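Local coordinates for matrix protein VP40 (Lake Victoria marburgvirus, PDB 5B0V) that forms the viral matrix and drives assembly and budding of virus particles, interacting with host proteins of the multivesicular body pathway, at residues W97-G101 / N156-I160; Y122-Q126 / F174-L178. All coordinates share one frame; numbering follows the deposited sequence.

Both contacts lie between the same two β-sheets of a β-sandwich, near different edges of the three-stranded sheet. Contact 1 joins strand 156-160 of the three-stranded sheet to strand 91-104, its centre about 8 Å from the centre of the chain; contact 2 joins strand 122-128 to strand 176-187, its centre about 21 Å from it. Each is partly buried, with buried leucine, isoleucine or tyrosine residues beside more exposed polar ones. The strands of contact 1 cross at a wide angle, with a phenylalanine ring between them and a water bridging the polar side. In contact 2 the strands run almost antiparallel, with aliphatic side chains in contact and a glutamine amide making one weak hydrogen bond to a backbone carbonyl.

Contact 1 (W97-G101 / N156-I160); sequences WLPLG and NQAFI
The ring of Phe159 packs against Leu98 and Pro99 in the β-sandwich, where strand 91-104, an outermost strand of the four-stranded sheet, packs against strand 156-160, an outermost strand of the three-stranded one. Leu98 CD2 sits over the middle of one ring face in a CH-pi contact, 3.6 Å from the Phe159 centroid and only 13° off the ring normal. The CB of the same leucine meets the far end of the ring, with Leu98 CB 3.5 Å from Phe159 CZ. At the ring edge, and in its plane, the backbone oxygen of Pro99 lies 3.3 Å from Phe159 CZ. The pyrrolidine adds a looser apolar touch, Pro99 CD to Phe159 CE2 at 4.1 Å.

Two residues earlier, Gln157 supplies the polar part of the contact. Its chain starts out anti to the backbone N and then bends at chi2 (83°), which brings OE1 round toward strand 91-104. A water lies between Leu100 O and Gln157 OE1 and donates to both, 2.8 Å from Leu100 O, so the link between amide and opposite backbone runs through solvent.

The strand segments run at 130° to each other, their axes 8.6 Å apart at closest approach, so side chains and water rather than backbone pairing join them. Each strand is held in its own sheet: backbone hydrogen bonds join Phe159 to Val135 of strand 133-139 and Leu98 to Leu77 of strand 72-83. Farther along, the backbones of Leu100 and Gly101 both pair with that of Phe75, a classic beta bulge, and Gly101 N gives a further, weak hydrogen bond to Gln290 OE1.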
loop_
_atom_site.group_PDB
_atom_site.type_symbol
_atom_site.label_atom_id
_atom_site.label_comp_id
_atom_site.label_asym_id
_atom_site.label_seq_id
_atom_site.Cartn_x
_atom_site.Cartn_y
_atom_site.Cartn_z
ATOM N N TRP A 97 -17.731 8.458 1.694
ATOM C CA TRP A 97 -16.985 7.680 2.686
ATOM C C TRP A 97 -17.493 6.259 2.783
ATOM O O TRP A 97 -18.641 6.034 3.093
ATOM C CB TRP A 97 -17.097 8.377 4.033
ATOM C CG TRP A 97 -16.310 9.657 4.016
ATOM C CD1 TRP A 97 -14.996 9.805 4.373
ATOM C CD2 TRP A 97 -16.757 10.948 3.582
ATOM N NE1 TRP A 97 -14.611 11.116 4.210
ATOM C CE2 TRP A 97 -15.675 11.835 3.737
ATOM C CE3 TRP A 97 -17.975 11.447 3.102
ATOM C CZ2 TRP A 97 -15.764 13.195 3.427
ATOM C CZ3 TRP A 97 -18.070 12.825 2.786
ATOM C CH2 TRP A 97 -16.963 13.673 2.954
ATOM N N LEU A 98 -16.603 5.308 2.545
ATOM C CA LEU A 98 -16.965 3.919 2.331
ATOM C C LEU A 98 -16.210 3.017 3.303
ATOM O O LEU A 98 -15.065 2.634 3.061
ATOM C CB LEU A 98 -16.623 3.550 0.884
ATOM C CG LEU A 98 -17.278 4.486 -0.148
ATOM C CD1 LEU A 98 -16.648 4.354 -1.522
ATOM C CD2 LEU A 98 -18.757 4.225 -0.250
ATOM N N PRO A 99 -16.814 2.714 4.448
ATOM C CA PRO A 99 -16.184 1.777 5.378
ATOM C C PRO A 99 -16.011 0.415 4.743
ATOM O O PRO A 99 -16.889 -0.021 4.014
ATOM C CB PRO A 99 -17.203 1.683 6.498
ATOM C CG PRO A 99 -17.841 3.016 6.484
ATOM C CD PRO A 99 -17.930 3.436 5.059
ATOM N N LEU A 100 -14.896 -0.245 4.997
ATOM C CA LEU A 100 -14.679 -1.610 4.511
ATOM C C LEU A 100 -14.578 -2.611 5.631
ATOM O O LEU A 100 -14.598 -3.795 5.365
ATOM C CB LEU A 100 -13.368 -1.712 3.744
ATOM C CG LEU A 100 -13.120 -0.691 2.633
ATOM C CD1 LEU A 100 -11.715 -0.926 2.110
ATOM C CD2 LEU A 100 -14.137 -0.827 1.516
ATOM N N GLY A 101 -14.405 -2.144 6.867
ATOM C CA GLY A 101 -14.291 -3.029 8.001
ATOM C C GLY A 101 -13.271 -2.635 9.038
ATOM O O GLY A 101 -12.386 -1.809 8.807
ATOM N N ASN A 156 -15.594 -7.150 -3.820
ATOM C CA ASN A 156 -16.544 -6.041 -3.929
ATOM C C ASN A 156 -17.212 -5.719 -2.592
ATOM O O ASN A 156 -17.201 -6.516 -1.667
ATOM C CB ASN A 156 -17.616 -6.361 -4.952
ATOM C CG ASN A 156 -18.696 -7.239 -4.379
ATOM O OD1 ASN A 156 -19.757 -6.754 -3.986
ATOM N ND2 ASN A 156 -18.426 -8.527 -4.298
ATOM N N GLN A 157 -17.836 -4.557 -2.524
ATOM C CA GLN A 157 -18.538 -4.125 -1.336
ATOM C C GLN A 157 -19.684 -3.178 -1.735
ATOM O O GLN A 157 -19.486 -2.219 -2.480
ATOM C CB GLN A 157 -17.540 -3.412 -0.429
ATOM C CG GLN A 157 -18.120 -2.676 0.768
ATOM C CD GLN A 157 -18.357 -3.605 1.930
ATOM O OE1 GLN A 157 -17.435 -3.913 2.660
ATOM N NE2 GLN A 157 -19.587 -4.041 2.112
ATOM N N ALA A 158 -20.880 -3.450 -1.225
ATOM C CA ALA A 158 -22.064 -2.650 -1.531
ATOM C C ALA A 158 -22.403 -1.665 -0.418
ATOM O O ALA A 158 -22.095 -1.897 0.752
ATOM C CB ALA A 158 -23.235 -3.561 -1.793
ATOM N N PHE A 159 -23.033 -0.556 -0.791
ATOM C CA PHE A 159 -23.495 0.443 0.174
ATOM C C PHE A 159 -24.865 0.869 -0.266
ATOM O O PHE A 159 -25.101 0.953 -1.474
ATOM C CB PHE A 159 -22.576 1.651 0.169
ATOM C CG PHE A 159 -21.176 1.319 0.527
ATOM C CD1 PHE A 159 -20.253 0.952 -0.437
ATOM C CD2 PHE A 159 -20.790 1.328 1.838
ATOM C CE1 PHE A 159 -18.965 0.605 -0.086
ATOM C CE2 PHE A 159 -19.505 0.992 2.200
ATOM C CZ PHE A 159 -18.592 0.629 1.238
ATOM N N ILE A 160 -25.772 1.131 0.674
ATOM C CA ILE A 160 -27.045 1.757 0.293
ATOM C C ILE A 160 -26.678 3.076 -0.355
ATOM O O ILE A 160 -25.799 3.782 0.114
ATOM C CB ILE A 160 -28.007 1.998 1.482
ATOM C CG1 ILE A 160 -28.644 0.682 1.960
ATOM C CG2 ILE A 160 -29.156 2.899 1.089
ATOM C CD1 ILE A 160 -27.828 -0.113 2.981
HETATM O O HOH W 1 -14.927 -4.353 2.651
#

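Contact 2 (Y122-Q126 / F174-L178)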
loop_
_atom_site.group_PDB
_atom_site.type_symbol
_atom_site.label_atom_id
_atom_site.label_comp_id
_atom_site.label_asym_id
_atom_site.label_seq_id
_atom_site.Cartn_x
_atom_site.Cartn_y
_atom_site.Cartn_z
ATOM N N TYR A 122 -10.078 0.004 -8.523
ATOM C CA TYR A 122 -11.486 0.029 -8.178
ATOM C C TYR A 122 -12.428 0.725 -9.173
ATOM O O TYR A 122 -12.055 1.655 -9.874
ATOM C CB TYR A 122 -11.645 0.637 -6.792
ATOM C CG TYR A 122 -10.838 -0.075 -5.746
ATOM C CD1 TYR A 122 -9.494 0.207 -5.579
ATOM C CD2 TYR A 122 -11.410 -1.050 -4.935
ATOM C CE1 TYR A 122 -8.737 -0.439 -4.619
ATOM C CE2 TYR A 122 -10.655 -1.700 -3.972
ATOM C CZ TYR A 122 -9.312 -1.394 -3.824
ATOM O OH TYR A 122 -8.545 -2.026 -2.877
ATOM N N THR A 123 -13.668 0.240 -9.185
ATOM C CA THR A 123 -14.748 0.717 -10.028
ATOM C C THR A 123 -15.987 0.880 -9.187
ATOM O O THR A 123 -16.132 0.235 -8.164
ATOM C CB THR A 123 -14.981 -0.342 -11.123
ATOM O OG1 THR A 123 -14.012 -0.111 -12.134
ATOM C CG2 THR A 123 -16.327 -0.295 -11.784
ATOM N N ILE A 124 -16.880 1.758 -9.618
ATOM C CA ILE A 124 -18.182 1.905 -8.962
ATOM C C ILE A 124 -19.301 1.532 -9.937
ATOM O O ILE A 124 -19.250 1.898 -11.108
ATOM C CB ILE A 124 -18.360 3.329 -8.389
ATOM C CG1 ILE A 124 -19.327 3.307 -7.225
ATOM C CG2 ILE A 124 -18.843 4.301 -9.439
ATOM C CD1 ILE A 124 -19.364 4.620 -6.469
ATOM N N THR A 125 -20.280 0.780 -9.459
ATOM C CA THR A 125 -21.438 0.397 -10.252
ATOM C C THR A 125 -22.679 0.584 -9.402
ATOM O O THR A 125 -22.589 0.873 -8.216
ATOM C CB THR A 125 -21.366 -1.069 -10.710
ATOM O OG1 THR A 125 -20.986 -1.888 -9.605
ATOM C CG2 THR A 125 -20.359 -1.233 -11.828
ATOM N N GLN A 126 -23.840 0.428 -10.021
ATOM C CA GLN A 126 -25.109 0.580 -9.342
ATOM C C GLN A 126 -25.908 -0.669 -9.513
ATOM O O GLN A 126 -25.806 -1.328 -10.534
ATOM C CB GLN A 126 -25.896 1.712 -9.979
ATOM C CG GLN A 126 -25.245 3.074 -9.924
ATOM C CD GLN A 126 -25.915 4.037 -10.886
ATOM O OE1 GLN A 126 -25.310 4.444 -11.881
ATOM N NE2 GLN A 126 -27.178 4.394 -10.604
ATOM N N PHE A 174 -29.109 8.853 -12.689
ATOM C CA PHE A 174 -27.723 9.338 -12.635
ATOM C C PHE A 174 -26.725 8.180 -12.601
ATOM O O PHE A 174 -26.960 7.171 -11.942
ATOM C CB PHE A 174 -27.584 10.185 -11.376
ATOM C CG PHE A 174 -28.220 11.554 -11.475
ATOM C CD1 PHE A 174 -27.582 12.579 -12.162
ATOM C CD2 PHE A 174 -29.440 11.833 -10.852
ATOM C CE1 PHE A 174 -28.146 13.845 -12.242
ATOM C CE2 PHE A 174 -30.015 13.105 -10.942
ATOM C CZ PHE A 174 -29.360 14.112 -11.634
ATOM N N THR A 175 -25.610 8.322 -13.318
ATOM C CA THR A 175 -24.519 7.333 -13.279
ATOM C C THR A 175 -23.255 7.911 -12.651
ATOM O O THR A 175 -22.998 9.107 -12.665
ATOM C CB THR A 175 -24.156 6.812 -14.677
ATOM O OG1 THR A 175 -23.335 7.779 -15.338
ATOM C CG2 THR A 175 -25.415 6.537 -15.499
ATOM N N TYR A 176 -22.434 7.029 -12.136
ATOM C CA TYR A 176 -21.366 7.424 -11.261
ATOM C C TYR A 176 -20.032 6.908 -11.757
ATOM O O TYR A 176 -19.962 5.874 -12.431
ATOM C CB TYR A 176 -21.645 6.803 -9.897
ATOM C CG TYR A 176 -23.040 7.058 -9.383
ATOM C CD1 TYR A 176 -23.526 8.339 -9.313
ATOM C CD2 TYR A 176 -23.856 6.023 -8.955
ATOM C CE1 TYR A 176 -24.787 8.607 -8.843
ATOM C CE2 TYR A 176 -25.124 6.278 -8.483
ATOM C CZ TYR A 176 -25.587 7.581 -8.433
ATOM O OH TYR A 176 -26.846 7.869 -7.953
ATOM N N ASN A 177 -18.959 7.614 -11.421
ATOM C CA ASN A 177 -17.659 6.954 -11.427
ATOM C C ASN A 177 -16.585 7.599 -10.588
ATOM O O ASN A 177 -16.617 8.781 -10.255
ATOM C CB ASN A 177 -17.136 6.709 -12.837
ATOM C CG ASN A 177 -17.439 7.833 -13.768
ATOM O OD1 ASN A 177 -18.373 8.609 -13.559
ATOM N ND2 ASN A 177 -16.661 7.921 -14.831
ATOM N N LEU A 178 -15.596 6.788 -10.283
ATOM C CA LEU A 178 -14.570 7.198 -9.365
ATOM C C LEU A 178 -13.551 8.088 -10.033
ATOM O O LEU A 178 -12.989 7.725 -11.035
ATOM C CB LEU A 178 -13.870 5.964 -8.807
ATOM C CG LEU A 178 -14.644 5.149 -7.799
ATOM C CD1 LEU A 178 -13.761 3.994 -7.355
ATOM C CD2 LEU A 178 -15.026 6.036 -6.630
#
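Ile124 and Asn177 face each other with their CA atoms 5.6 Å apart where strands 122-126 and 176-178 run nearly antiparallel, at 168°, without pairing through their backbones. Ile124 carries the apolar centre. Its CG1 branch is roughly anti to the backbone N, leaving CG2 between N and the carbonyl carbon; this methyl settles on the opposite chain, with Ile124 CG2 3.5 Å from Asn177 CA and 3.8 Å from Tyr176 CB. Leu178 lies on the other flank, its CG 4.2 Å from Ile124 CB, and its CD1 reaches along to Tyr122, 4.0 Å from Tyr122 CB.

The contact joins the two sheets of the β-sandwich: strand 122-128 hydrogen-bonds to strand 133-139, strand 176-187 to strand 72-83, and Ile124 also touches Val135 and Ile81, one residue from each sheet.

Beyond Ile124 the contact turns polar. Gln126, with CG anti to the carbonyl carbon (chi1 -61°) and an extended chain beyond, crosses the Tyr176 side chain at about a right angle. Its amide plane is tilted 47° from the ring, and Gln126 CD comes 3.4 Å from Tyr176 CE2. The amide nitrogen then makes a weak hydrogen bond, Gln126 NE2 to Phe174 O at 3.1 Å. At the far end of the ring, Tyr176 OH is weakly hydrogen-bonded to Gln161 OE1.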